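Local coordinates for protein hydrazine synthase beta subunit (Candidatus Kuenenia stuttgartiensis, PDB 5C2V) that forms part of the complex that condenses nitric oxide with ammonium to hydrazine and may modulate passage of the hydroxylamine intermediate between the gamma and alpha active sites, at residues T210-L215 and L301-G306; G201-V206 and L289-T294; A158-V163 and S169-D174. One frame throughout, in Å; residues are numbered along the deposited sequence.

How the interactions relate
Interactions 1 and 2 use opposite ends of strand 203-211 and join it to the helical excursion that runs from residue 283 to 311; their centres lie about 19 Å apart. They meet where Leu301 CD1 packs on Leu289 CD1 at 4.1 Å. Interaction 3 is a hairpin in the preceding propeller blade, its centre about 18 Å from that of interaction 2, and it reaches strand 203-211 through Ile159 CG2, 3.8 Å from Val206 CG2, and through Phe172 on Ile204. Only interaction 1 holds a residue of the trimethyl glycine pocket, Arg302, whose side chain is about 3 Å from the ligand; the side chain of Ser169 in interaction 3 is about 13 Å from the bound trimethyl glycine.

Interaction 1: T210-L215 and L301-G306; sequences TPKNWL and LRDDLG
Arg302 reaches from the loop 301-306 toward the end of strand 203-211, where its guanidinium comes up against the methyl of Thr210 and the ammonium of Lys212. From CB, which points toward 210-215, the chain leaves with CG anti to the backbone N (chi1 -173°), then bends twice, at chi2 and again at chi3, so that CG, CD and NE carry the flat group across without touching the other segment themselves. Contact begins at Arg302 CZ, 3.9 Å from Thr210 CG2, and is closest for this methyl at Arg302 NH1, 3.5 Å away. The methyl lies over one guanidinium face, displaced toward the rim, while Thr210 OG1 is turned to Asn229. Lys212 NZ approaches Arg302 NH1 at the edge, in the guanidinium plane, at 3.2 Å. As two donors they form no bond with each other; what they share is the carboxylate of Asp303. Arg302 NH1 makes a salt bridge to Asp303 OD1 at 3.0 Å, with weak hydrogen-bond geometry, and Lys212 NZ makes a long one to the same oxygen at 3.8 Å. The negative charge probably offsets the two cations that gather around it. Lys212 NZ also makes a weak hydrogen bond to the backbone O of Phe569 of the alpha subunit. The other terminal nitrogen, Arg302 NH2, is paired with Glu188 in a salt bridge and lies near Arg243; Glu188, Arg243 and Arg302 belong to the trimethyl glycine pocket. The type I turn from Leu301 to Asp304, closed by Asp304 N to Leu301 O at 3.1 Å, shapes the backbone from which Arg302 departs. Within the chain the contact connects the end of strand 203-211, flanked by strand 226-234, to the loop between helices 295-301 and 308-311.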
ATOM      1  N   THR B 210      21.910  30.797   7.140  1.00 46.68           N
ATOM      2  CA  THR B 210      20.823  31.211   6.272  1.00 47.92           C
ATOM      3  C   THR B 210      19.668  31.742   7.106  1.00 41.88           C
ATOM      4  O   THR B 210      18.961  30.974   7.764  1.00 56.25           O
ATOM      5  CB  THR B 210      20.323  30.046   5.395  1.00 48.84           C
ATOM      6  OG1 THR B 210      21.413  29.504   4.639  1.00 37.17           O
ATOM      7  CG2 THR B 210      19.223  30.510   4.452  1.00 35.44           C
ATOM      8  N   PRO B 211      19.479  33.067   7.091  1.00 46.61           N
ATOM      9  CA  PRO B 211      18.320  33.692   7.725  1.00 39.62           C
ATOM     10  C   PRO B 211      17.082  33.538   6.860  1.00 34.09           C
ATOM     11  O   PRO B 211      17.217  33.535   5.636  1.00 32.10           O
ATOM     12  CB  PRO B 211      18.726  35.171   7.838  1.00 37.26           C
ATOM     13  CG  PRO B 211      20.000  35.326   7.016  1.00 38.45           C
ATOM     14  CD  PRO B 211      20.254  34.037   6.300  1.00 48.01           C
ATOM     15  N   LYS B 212      15.900  33.413   7.449  1.00 40.67           N
ATOM     16  CA  LYS B 212      14.735  33.763   6.662  1.00 42.04           C
ATOM     17  C   LYS B 212      14.308  35.113   7.216  1.00 49.62           C
ATOM     18  O   LYS B 212      13.709  35.203   8.288  1.00 56.61           O
ATOM     19  CB  LYS B 212      13.632  32.711   6.790  1.00 54.54           C
ATOM     20  CG  LYS B 212      14.136  31.316   7.164  1.00 33.89           C
ATOM     21  CD  LYS B 212      14.856  30.617   6.024  1.00 52.11           C
ATOM     22  CE  LYS B 212      15.366  29.249   6.459  1.00 56.67           C
ATOM     23  NZ  LYS B 212      15.906  28.458   5.317  1.00 53.18           N
ATOM     24  N   ASN B 213      14.624  36.160   6.463  1.00 55.05           N
ATOM     25  CA  ASN B 213      14.362  37.534   6.873  1.00 52.66           C
ATOM     26  C   ASN B 213      12.956  38.019   6.547  1.00 45.28           C
ATOM     27  O   ASN B 213      12.400  38.870   7.240  1.00 46.12           O
ATOM     28  CB  ASN B 213      15.401  38.461   6.249  1.00 44.27           C
ATOM     29  CG  ASN B 213      15.417  38.380   4.747  1.00 47.05           C
ATOM     30  OD1 ASN B 213      16.039  37.492   4.164  1.00 49.26           O
ATOM     31  ND2 ASN B 213      14.736  39.317   4.106  1.00 56.60           N
ATOM     32  N   TRP B 214      12.393  37.467   5.476  1.00 39.06           N
ATOM     33  CA  TRP B 214      11.119  37.921   4.933  1.00 43.98           C
ATOM     34  C   TRP B 214       9.948  37.249   5.637  1.00 30.90           C
ATOM     35  O   TRP B 214       8.792  37.444   5.262  1.00 38.13           O
ATOM     36  CB  TRP B 214      11.045  37.666   3.424  1.00 39.69           C
ATOM     37  CG  TRP B 214      12.041  38.460   2.627  1.00 47.22           C
ATOM     38  CD1 TRP B 214      13.102  37.971   1.921  1.00 52.88           C
ATOM     39  CD2 TRP B 214      12.075  39.884   2.465  1.00 43.21           C
ATOM     40  NE1 TRP B 214      13.787  39.000   1.321  1.00 52.58           N
ATOM     41  CE2 TRP B 214      13.178  40.184   1.641  1.00 56.20           C
ATOM     42  CE3 TRP B 214      11.278  40.932   2.934  1.00 51.66           C
ATOM     43  CZ2 TRP B 214      13.505  41.490   1.278  1.00 53.18           C
ATOM     44  CZ3 TRP B 214      11.604  42.227   2.573  1.00 57.72           C
ATOM     45  CH2 TRP B 214      12.707  42.494   1.753  1.00 47.65           C
ATOM     46  N   LEU B 215      10.254  36.459   6.659  1.00 24.57           N
ATOM     47  CA  LEU B 215       9.230  35.701   7.358  1.00 41.05           C
ATOM     48  C   LEU B 215       9.045  36.244   8.765  1.00 42.59           C
ATOM     49  O   LEU B 215       9.981  36.780   9.359  1.00 48.06           O
ATOM     50  CB  LEU B 215       9.610  34.218   7.427  1.00 45.65           C
ATOM     51  CG  LEU B 215       9.617  33.379   6.149  1.00 39.33           C
ATOM     52  CD1 LEU B 215       9.946  31.933   6.484  1.00 44.90           C
ATOM     53  CD2 LEU B 215       8.280  33.474   5.432  1.00 45.20           C
ATOM     54  N   LEU B 301      17.807  20.645  -1.827  1.00 39.62           N
ATOM     55  CA  LEU B 301      18.401  19.823  -0.777  1.00 46.14           C
ATOM     56  C   LEU B 301      18.967  20.659   0.364  1.00 40.23           C
ATOM     57  O   LEU B 301      19.271  20.129   1.433  1.00 46.35           O
ATOM     58  CB  LEU B 301      19.502  18.931  -1.354  1.00 53.42           C
ATOM     59  CG  LEU B 301      19.058  17.638  -2.042  1.00 50.26           C
ATOM     60  CD1 LEU B 301      20.256  16.904  -2.627  1.00 48.86           C
ATOM     61  CD2 LEU B 301      18.296  16.745  -1.075  1.00 55.66           C
ATOM     62  N   ARG B 302      19.115  21.961   0.133  1.00 53.28           N
ATOM     63  CA  ARG B 302      19.608  22.865   1.170  1.00 44.73           C
ATOM     64  C   ARG B 302      18.706  22.843   2.402  1.00 40.96           C
ATOM     65  O   ARG B 302      19.182  22.934   3.533  1.00 49.72           O
ATOM     66  CB  ARG B 302      19.722  24.294   0.630  1.00 47.34           C
ATOM     67  CG  ARG B 302      20.377  25.272   1.599  1.00 49.47           C
ATOM     68  CD  ARG B 302      19.374  26.271   2.155  1.00 46.99           C
ATOM     69  NE  ARG B 302      19.156  27.394   1.248  1.00 52.17           N
ATOM     70  CZ  ARG B 302      18.215  28.318   1.415  1.00 45.56           C
ATOM     71  NH1 ARG B 302      17.397  28.253   2.456  1.00 45.93           N
ATOM     72  NH2 ARG B 302      18.089  29.307   0.541  1.00 51.86           N
ATOM     73  N   ASP B 303      17.404  22.713   2.171  1.00 48.81           N
ATOM     74  CA  ASP B 303      16.423  22.729   3.250  1.00 41.17           C
ATOM     75  C   ASP B 303      16.076  21.335   3.763  1.00 44.66           C
ATOM     76  O   ASP B 303      15.210  21.187   4.624  1.00 42.74           O
ATOM     77  CB  ASP B 303      15.149  23.443   2.799  1.00 61.37           C
ATOM     78  CG  ASP B 303      15.375  24.916   2.528  1.00 62.90           C
ATOM     79  OD1 ASP B 303      16.411  25.448   2.981  1.00 38.93           O
ATOM     80  OD2 ASP B 303      14.520  25.540   1.867  1.00 53.35           O
ATOM     81  N   ASP B 304      16.746  20.314   3.239  1.00 56.51           N
ATOM     82  CA  ASP B 304      16.513  18.959   3.720  1.00 29.60           C
ATOM     83  C   ASP B 304      17.181  18.835   5.082  1.00 34.13           C
ATOM     84  O   ASP B 304      18.392  19.014   5.209  1.00 48.87           O
ATOM     85  CB  ASP B 304      17.073  17.929   2.733  1.00 53.77           C
ATOM     86  CG  ASP B 304      16.648  16.504   3.058  1.00 49.55           C
ATOM     87  OD1 ASP B 304      16.232  16.233   4.204  1.00 51.43           O
ATOM     88  OD2 ASP B 304      16.737  15.646   2.155  1.00 49.07           O
ATOM     89  N   LEU B 305      16.388  18.521   6.101  1.00 29.37           N
ATOM     90  CA  LEU B 305      16.889  18.521   7.469  1.00 40.04           C
ATOM     91  C   LEU B 305      17.319  17.128   7.918  1.00 39.07           C
ATOM     92  O   LEU B 305      17.750  16.938   9.056  1.00 46.30           O
ATOM     93  CB  LEU B 305      15.834  19.097   8.418  1.00 42.56           C
ATOM     94  CG  LEU B 305      15.661  20.615   8.288  1.00 51.51           C
ATOM     95  CD1 LEU B 305      14.656  21.158   9.293  1.00 43.86           C
ATOM     96  CD2 LEU B 305      16.999  21.330   8.426  1.00 27.91           C
ATOM     97  N   GLY B 306      17.182  16.156   7.023  1.00 53.75           N
ATOM     98  CA  GLY B 306      17.699  14.821   7.260  1.00 38.02           C
ATOM     99  C   GLY B 306      18.935  14.503   6.438  1.00 33.36           C
ATOM    100  O   GLY B 306      19.504  13.419   6.562  1.00 50.45           O
TER

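Interaction 2: G201-V206 and L289-T294; sequences GKYIAV and LVRSST
Tyr203 and Arg291 meet through a single polar contact, the phenol oxygen against the arginine NE. Both side chains start with CG anti to the carbonyl carbon and beside the backbone N, yet they arrive by different routes. Tyr203 points toward segment 289-294, with OH at its leading end. Arg291 does not start out toward the tyrosine, but its end comes nearer: the chain, extended from CG to NE, sets NE beside the phenol oxygen, and chi4 (101°) only turns the guanidinium plane and the direction of the NE hydrogen. Arg291 NE donates to Tyr203 OH at 3.0 Å, with an N-H...O angle of 141°, so the bond is noticeably bent. The oxygen lies near the guanidinium edge but somewhat tilted from its plane. The side chains cross at about a right angle, and ring and guanidinium planes stand 70° apart, so the two groups do not stack. The aliphatic part of Arg291 also passes beside the hydroxyl, with CG and CD each 3.8 Å from Tyr203 OH. Lys202 NZ lies 5.0 Å from Arg291 NE, close enough that the like charges may feel each other, and it makes a weak hydrogen bond to Asn665 of the alpha subunit. On the helix side, Ser293 OG donates to Leu289 O at 2.7 Å, in the carbonyl plane, and Lys240 NZ bonds to the carbonyls of Val290 and Ser293, so the end of helix 283-291 is held by side chains. The arrangement belongs to a beta-propeller in which one blade carries a helical insertion between its third and fourth strands: here helix 283-291 of that insertion reaches back to the second strand of the preceding blade.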
ATOM      1  N   GLY B 201      42.321  21.774  -5.110  1.00 79.64           N
ATOM      2  CA  GLY B 201      41.981  23.132  -5.501  1.00 61.55           C
ATOM      3  C   GLY B 201      40.768  23.268  -6.403  1.00 63.75           C
ATOM      4  O   GLY B 201      40.580  24.304  -7.041  1.00 44.02           O
ATOM      5  N   LYS B 202      39.943  22.227  -6.464  1.00 66.47           N
ATOM      6  CA  LYS B 202      38.751  22.255  -7.309  1.00 70.05           C
ATOM      7  C   LYS B 202      37.508  22.761  -6.577  1.00 72.00           C
ATOM      8  O   LYS B 202      36.474  23.001  -7.200  1.00 71.50           O
ATOM      9  CB  LYS B 202      38.476  20.864  -7.881  1.00 68.29           C
ATOM     10  CG  LYS B 202      39.520  20.383  -8.875  1.00 69.45           C
ATOM     11  CD  LYS B 202      39.350  18.904  -9.171  1.00 73.00           C
ATOM     12  CE  LYS B 202      37.935  18.587  -9.627  1.00 72.95           C
ATOM     13  NZ  LYS B 202      37.726  17.123  -9.785  1.00 74.66           N
ATOM     14  N   TYR B 203      37.608  22.925  -5.261  1.00 70.38           N
ATOM     15  CA  TYR B 203      36.462  23.348  -4.461  1.00 83.76           C
ATOM     16  C   TYR B 203      36.871  24.255  -3.305  1.00 73.59           C
ATOM     17  O   TYR B 203      38.012  24.214  -2.845  1.00 62.97           O
ATOM     18  CB  TYR B 203      35.711  22.135  -3.899  1.00 61.84           C
ATOM     19  CG  TYR B 203      35.415  21.041  -4.899  1.00 78.25           C
ATOM     20  CD1 TYR B 203      34.275  21.088  -5.692  1.00 64.86           C
ATOM     21  CD2 TYR B 203      36.265  19.951  -5.039  1.00 82.60           C
ATOM     22  CE1 TYR B 203      33.998  20.085  -6.603  1.00 77.63           C
ATOM     23  CE2 TYR B 203      35.996  18.945  -5.947  1.00 77.47           C
ATOM     24  CZ  TYR B 203      34.861  19.017  -6.727  1.00 83.72           C
ATOM     25  OH  TYR B 203      34.588  18.017  -7.633  1.00 65.48           O
ATOM     26  N   ILE B 204      35.931  25.071  -2.837  1.00 68.03           N
ATOM     27  CA  ILE B 204      36.120  25.810  -1.594  1.00 54.22           C
ATOM     28  C   ILE B 204      34.924  25.621  -0.669  1.00 53.73           C
ATOM     29  O   ILE B 204      33.780  25.553  -1.120  1.00 54.99           O
ATOM     30  CB  ILE B 204      36.334  27.321  -1.829  1.00 57.97           C
ATOM     31  CG1 ILE B 204      35.245  27.890  -2.737  1.00 52.91           C
ATOM     32  CG2 ILE B 204      37.708  27.582  -2.421  1.00 45.60           C
ATOM     33  CD1 ILE B 204      35.335  29.388  -2.931  1.00 42.97           C
ATOM     34  N   ALA B 205      35.196  25.527   0.628  1.00 48.95           N
ATOM     35  CA  ALA B 205      34.137  25.417   1.623  1.00 51.69           C
ATOM     36  C   ALA B 205      33.999  26.728   2.389  1.00 69.88           C
ATOM     37  O   ALA B 205      34.999  27.354   2.751  1.00 50.42           O
ATOM     38  CB  ALA B 205      34.411  24.265   2.576  1.00 29.31           C
ATOM     39  N   VAL B 206      32.754  27.143   2.611  1.00 66.27           N
ATOM     40  CA  VAL B 206      32.461  28.371   3.345  1.00 51.48           C
ATOM     41  C   VAL B 206      31.353  28.151   4.374  1.00 46.36           C
ATOM     42  O   VAL B 206      30.233  27.791   4.018  1.00 65.84           O
ATOM     43  CB  VAL B 206      32.038  29.512   2.393  1.00 54.69           C
ATOM     44  CG1 VAL B 206      31.563  30.721   3.186  1.00 62.08           C
ATOM     45  CG2 VAL B 206      33.184  29.890   1.462  1.00 54.91           C
ATOM     46  N   LEU B 289      28.041  14.175  -3.564  1.00 58.88           N
ATOM     47  CA  LEU B 289      26.695  14.727  -3.658  1.00 50.28           C
ATOM     48  C   LEU B 289      26.661  15.930  -4.594  1.00 48.42           C
ATOM     49  O   LEU B 289      25.699  16.119  -5.339  1.00 50.23           O
ATOM     50  CB  LEU B 289      26.177  15.123  -2.273  1.00 43.31           C
ATOM     51  CG  LEU B 289      24.776  15.738  -2.228  1.00 55.14           C
ATOM     52  CD1 LEU B 289      23.754  14.794  -2.845  1.00 53.91           C
ATOM     53  CD2 LEU B 289      24.390  16.100  -0.803  1.00 44.77           C
ATOM     54  N   VAL B 290      27.715  16.739  -4.558  1.00 46.41           N
ATOM     55  CA  VAL B 290      27.793  17.926  -5.403  1.00 43.58           C
ATOM     56  C   VAL B 290      27.904  17.557  -6.882  1.00 56.06           C
ATOM     57  O   VAL B 290      27.215  18.133  -7.725  1.00 49.61           O
ATOM     58  CB  VAL B 290      28.989  18.821  -5.012  1.00 59.31           C
ATOM     59  CG1 VAL B 290      29.094  20.014  -5.954  1.00 38.41           C
ATOM     60  CG2 VAL B 290      28.850  19.292  -3.574  1.00 38.55           C
ATOM     61  N   ARG B 291      28.763  16.590  -7.189  1.00 52.38           N
ATOM     62  CA  ARG B 291      28.992  16.178  -8.572  1.00 58.11           C
ATOM     63  C   ARG B 291      27.772  15.499  -9.190  1.00 45.99           C
ATOM     64  O   ARG B 291      27.511  15.644 -10.385  1.00 41.41           O
ATOM     65  CB  ARG B 291      30.195  15.234  -8.659  1.00 61.78           C
ATOM     66  CG  ARG B 291      31.507  15.821  -8.164  1.00 61.68           C
ATOM     67  CD  ARG B 291      32.654  14.849  -8.392  1.00 64.07           C
ATOM     68  NE  ARG B 291      33.797  15.109  -7.522  1.00 62.51           N
ATOM     69  CZ  ARG B 291      34.068  14.418  -6.418  1.00 70.20           C
ATOM     70  NH1 ARG B 291      33.278  13.418  -6.048  1.00 53.82           N
ATOM     71  NH2 ARG B 291      35.131  14.724  -5.686  1.00 74.42           N
ATOM     72  N   SER B 292      27.028  14.760  -8.374  1.00 35.60           N
ATOM     73  CA  SER B 292      25.924  13.945  -8.874  1.00 53.44           C
ATOM     74  C   SER B 292      24.575  14.660  -8.834  1.00 56.53           C
ATOM     75  O   SER B 292      23.550  14.075  -9.185  1.00 60.56           O
ATOM     76  CB  SER B 292      25.834  12.640  -8.079  1.00 51.55           C
ATOM     77  OG  SER B 292      25.592  12.894  -6.708  1.00 42.73           O
ATOM     78  N   SER B 293      24.571  15.919  -8.408  1.00 47.87           N
ATOM     79  CA  SER B 293      23.330  16.681  -8.327  1.00 42.97           C
ATOM     80  C   SER B 293      23.384  17.944  -9.180  1.00 48.25           C
ATOM     81  O   SER B 293      24.439  18.560  -9.328  1.00 51.01           O
ATOM     82  CB  SER B 293      23.024  17.052  -6.874  1.00 32.87           C
ATOM     83  OG  SER B 293      23.052  15.910  -6.037  1.00 47.74           O
ATOM     84  N   THR B 294      22.240  18.322  -9.744  1.00 43.39           N
ATOM     85  CA  THR B 294      22.138  19.574 -10.484  1.00 42.81           C
ATOM     86  C   THR B 294      22.045  20.734  -9.498  1.00 60.24           C
ATOM     87  O   THR B 294      22.033  20.523  -8.287  1.00 68.56           O
ATOM     88  CB  THR B 294      20.914  19.590 -11.420  1.00 51.68           C
ATOM     89  OG1 THR B 294      19.714  19.453 -10.647  1.00 60.69           O
ATOM     90  CG2 THR B 294      20.995  18.452 -12.425  1.00 47.21           C
TER

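Interaction 3: A158-V163 and S169-D174; sequences AILDTV and SVDFID
Ala158 to Leu160 and Ser169 to Asp171 pair as neighbouring strands of a beta hairpin, the two middle strands of a four-stranded blade in the beta-propeller. The strand axes come within 4.7 Å, antiparallel but twisted, with 149° between their directions. Ala158 and Asp171 form a hydrogen-bonded pair: each N donates to the other's O at 2.9 Å. Next along is the non-hydrogen-bonded pair Ile159 and Val170, and Leu160 N then bonds to Ser169 O. Between these bonds the CA-H of Val170 points to Ala158 O.

Side chains divide between the two sheet faces. On one, Ile159 and Val170 cross obliquely and touch branch to branch, CG2 to CG2 at 3.9 Å; in both, CG2 lies anti to the carbonyl carbon, which leaves CG1 of Val170 beside the Ala158 carbonyl. Ile159 continues outward to Leu192 and Val195 of the next blade. On the face of Ala158 and Asp171, Leu160 crosses the Asp171 side chain at about a right angle. Leu160 CD1 approaches Asp171 OD2 and sits 3.6 Å from Ser169 OG, so an apolar branch covers two polar groups. Both are engaged elsewhere: Asp171 OD2 accepts from the backbone N of Ser140, and Ser169 OG hydrogen-bonds with Asn183. In this way the buried carboxylate ties the hairpin to the loop ahead of strand 144-149, while the serine connects it to strand 179-186. Past Leu160 the segments separate, and a water bridges them, donating to Thr162 OG1 at 3.1 Å and to Ser169 OG at 3.1 Å.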
ATOM      1  N   ALA B 158      38.370  35.411  -1.297  1.00 49.70           N
ATOM      2  CA  ALA B 158      38.042  36.207  -0.120  1.00 61.37           C
ATOM      3  C   ALA B 158      36.547  36.193   0.162  1.00 47.04           C
ATOM      4  O   ALA B 158      35.746  36.592  -0.683  1.00 41.33           O
ATOM      5  CB  ALA B 158      38.531  37.635  -0.294  1.00 44.49           C
ATOM      6  N   ILE B 159      36.173  35.730   1.349  1.00 42.68           N
ATOM      7  CA  ILE B 159      34.781  35.801   1.762  1.00 53.53           C
ATOM      8  C   ILE B 159      34.442  37.224   2.170  1.00 53.79           C
ATOM      9  O   ILE B 159      35.087  37.808   3.044  1.00 47.85           O
ATOM     10  CB  ILE B 159      34.462  34.846   2.928  1.00 41.25           C
ATOM     11  CG1 ILE B 159      35.561  34.907   3.991  1.00 48.60           C
ATOM     12  CG2 ILE B 159      34.291  33.426   2.417  1.00 59.71           C
ATOM     13  CD1 ILE B 159      35.226  34.151   5.251  1.00 35.89           C
ATOM     14  N   LEU B 160      33.421  37.783   1.533  1.00 45.17           N
ATOM     15  CA  LEU B 160      32.966  39.111   1.893  1.00 55.39           C
ATOM     16  C   LEU B 160      31.745  38.977   2.777  1.00 54.59           C
ATOM     17  O   LEU B 160      30.676  38.574   2.321  1.00 51.95           O
ATOM     18  CB  LEU B 160      32.638  39.942   0.652  1.00 57.14           C
ATOM     19  CG  LEU B 160      33.651  39.924  -0.490  1.00 58.42           C
ATOM     20  CD1 LEU B 160      33.161  40.795  -1.635  1.00 60.24           C
ATOM     21  CD2 LEU B 160      35.018  40.381  -0.007  1.00 56.49           C
ATOM     22  N   ASP B 161      31.908  39.326   4.046  1.00 57.51           N
ATOM     23  CA  ASP B 161      30.786  39.310   4.961  1.00 57.96           C
ATOM     24  C   ASP B 161      30.340  40.754   5.059  1.00 41.30           C
ATOM     25  O   ASP B 161      31.012  41.590   5.663  1.00 69.65           O
ATOM     26  CB  ASP B 161      31.193  38.735   6.321  1.00 39.30           C
ATOM     27  CG  ASP B 161      30.011  38.505   7.238  1.00 53.70           C
ATOM     28  OD1 ASP B 161      28.883  38.339   6.728  1.00 51.86           O
ATOM     29  OD2 ASP B 161      30.211  38.476   8.470  1.00 51.69           O
ATOM     30  N   THR B 162      29.193  41.038   4.458  1.00 40.72           N
ATOM     31  CA  THR B 162      28.788  42.409   4.212  1.00 36.60           C
ATOM     32  C   THR B 162      27.559  42.752   5.026  1.00 59.75           C
ATOM     33  O   THR B 162      26.489  42.178   4.826  1.00 57.97           O
ATOM     34  CB  THR B 162      28.506  42.648   2.717  1.00 40.24           C
ATOM     35  OG1 THR B 162      29.723  42.505   1.974  1.00 48.53           O
ATOM     36  CG2 THR B 162      27.952  44.046   2.495  1.00 53.10           C
ATOM     37  N   VAL B 163      27.723  43.687   5.954  1.00 59.88           N
ATOM     38  CA  VAL B 163      26.636  44.086   6.831  1.00 44.78           C
ATOM     39  C   VAL B 163      25.470  44.644   6.022  1.00 45.80           C
ATOM     40  O   VAL B 163      25.666  45.297   4.996  1.00 42.58           O
ATOM     41  CB  VAL B 163      27.105  45.123   7.870  1.00 55.44           C
ATOM     42  CG1 VAL B 163      28.182  44.521   8.757  1.00 69.07           C
ATOM     43  CG2 VAL B 163      27.626  46.376   7.182  1.00 45.63           C
ATOM     44  N   SER B 169      28.906  37.527  -0.776  1.00 57.16           N
ATOM     45  CA  SER B 169      29.631  36.892  -1.865  1.00 40.25           C
ATOM     46  C   SER B 169      31.068  36.511  -1.540  1.00 45.36           C
ATOM     47  O   SER B 169      31.560  36.723  -0.430  1.00 59.61           O
ATOM     48  CB  SER B 169      29.620  37.812  -3.085  1.00 51.14           C
ATOM     49  OG  SER B 169      30.168  39.080  -2.768  1.00 55.78           O
ATOM     50  N   VAL B 170      31.723  35.933  -2.540  1.00 57.03           N
ATOM     51  CA  VAL B 170      33.122  35.549  -2.466  1.00 50.39           C
ATOM     52  C   VAL B 170      33.847  36.083  -3.696  1.00 62.33           C
ATOM     53  O   VAL B 170      33.387  35.899  -4.828  1.00 58.23           O
ATOM     54  CB  VAL B 170      33.295  34.018  -2.384  1.00 36.40           C
ATOM     55  CG1 VAL B 170      34.768  33.643  -2.412  1.00 44.59           C
ATOM     56  CG2 VAL B 170      32.624  33.472  -1.134  1.00 39.97           C
ATOM     57  N   ASP B 171      34.970  36.756  -3.466  1.00 57.63           N
ATOM     58  CA  ASP B 171      35.766  37.316  -4.549  1.00 60.73           C
ATOM     59  C   ASP B 171      36.918  36.400  -4.939  1.00 60.37           C
ATOM     60  O   ASP B 171      37.579  35.810  -4.082  1.00 45.83           O
ATOM     61  CB  ASP B 171      36.315  38.690  -4.159  1.00 53.98           C
ATOM     62  CG  ASP B 171      35.347  39.812  -4.465  1.00 64.16           C
ATOM     63  OD1 ASP B 171      34.448  39.610  -5.308  1.00 67.64           O
ATOM     64  OD2 ASP B 171      35.490  40.900  -3.871  1.00 67.89           O
ATOM     65  N   PHE B 172      37.145  36.292  -6.244  1.00 53.21           N
ATOM     66  CA  PHE B 172      38.276  35.547  -6.779  1.00 59.46           C
ATOM     67  C   PHE B 172      39.327  36.515  -7.315  1.00 58.00           C
ATOM     68  O   PHE B 172      39.036  37.360  -8.162  1.00 58.79           O
ATOM     69  CB  PHE B 172      37.820  34.584  -7.878  1.00 70.98           C
ATOM     70  CG  PHE B 172      36.948  33.464  -7.381  1.00 69.79           C
ATOM     71  CD1 PHE B 172      35.579  33.635  -7.255  1.00 69.24           C
ATOM     72  CD2 PHE B 172      37.499  32.238  -7.043  1.00 62.33           C
ATOM     73  CE1 PHE B 172      34.777  32.605  -6.797  1.00 72.71           C
ATOM     74  CE2 PHE B 172      36.702  31.204  -6.587  1.00 65.30           C
ATOM     75  CZ  PHE B 172      35.339  31.389  -6.464  1.00 63.71           C
ATOM     76  N   ILE B 173      40.547  36.392  -6.804  1.00 63.61           N
ATOM     77  CA  ILE B 173      41.631  37.295  -7.163  1.00 70.07           C
ATOM     78  C   ILE B 173      42.729  36.553  -7.912  1.00 63.88           C
ATOM     79  O   ILE B 173      43.095  35.437  -7.544  1.00 45.63           O
ATOM     80  CB  ILE B 173      42.257  37.963  -5.915  1.00 65.49           C
ATOM     81  CG1 ILE B 173      41.176  38.383  -4.916  1.00 59.04           C
ATOM     82  CG2 ILE B 173      43.118  39.152  -6.315  1.00 65.62           C
ATOM     83  CD1 ILE B 173      40.245  39.434  -5.435  1.00 50.47           C
ATOM     84  N   ASP B 174      43.262  37.177  -8.957  1.00 74.79           N
ATOM     85  CA  ASP B 174      44.418  36.627  -9.647  1.00 69.72           C
ATOM     86  C   ASP B 174      45.669  37.237  -9.029  1.00 68.78           C
ATOM     87  O   ASP B 174      45.905  38.437  -9.148  1.00 82.03           O
ATOM     88  CB  ASP B 174      44.354  36.911 -11.149  1.00 68.81           C
ATOM     89  CG  ASP B 174      45.417  36.163 -11.929  1.00 86.03           C
ATOM     90  OD1 ASP B 174      45.132  35.041 -12.398  1.00 81.37           O
ATOM     91  OD2 ASP B 174      46.538  36.695 -12.071  1.00 85.11           O
TER
HETATM   92  O   HOH W   1      28.908  40.750  -0.465  1.00 45.35           O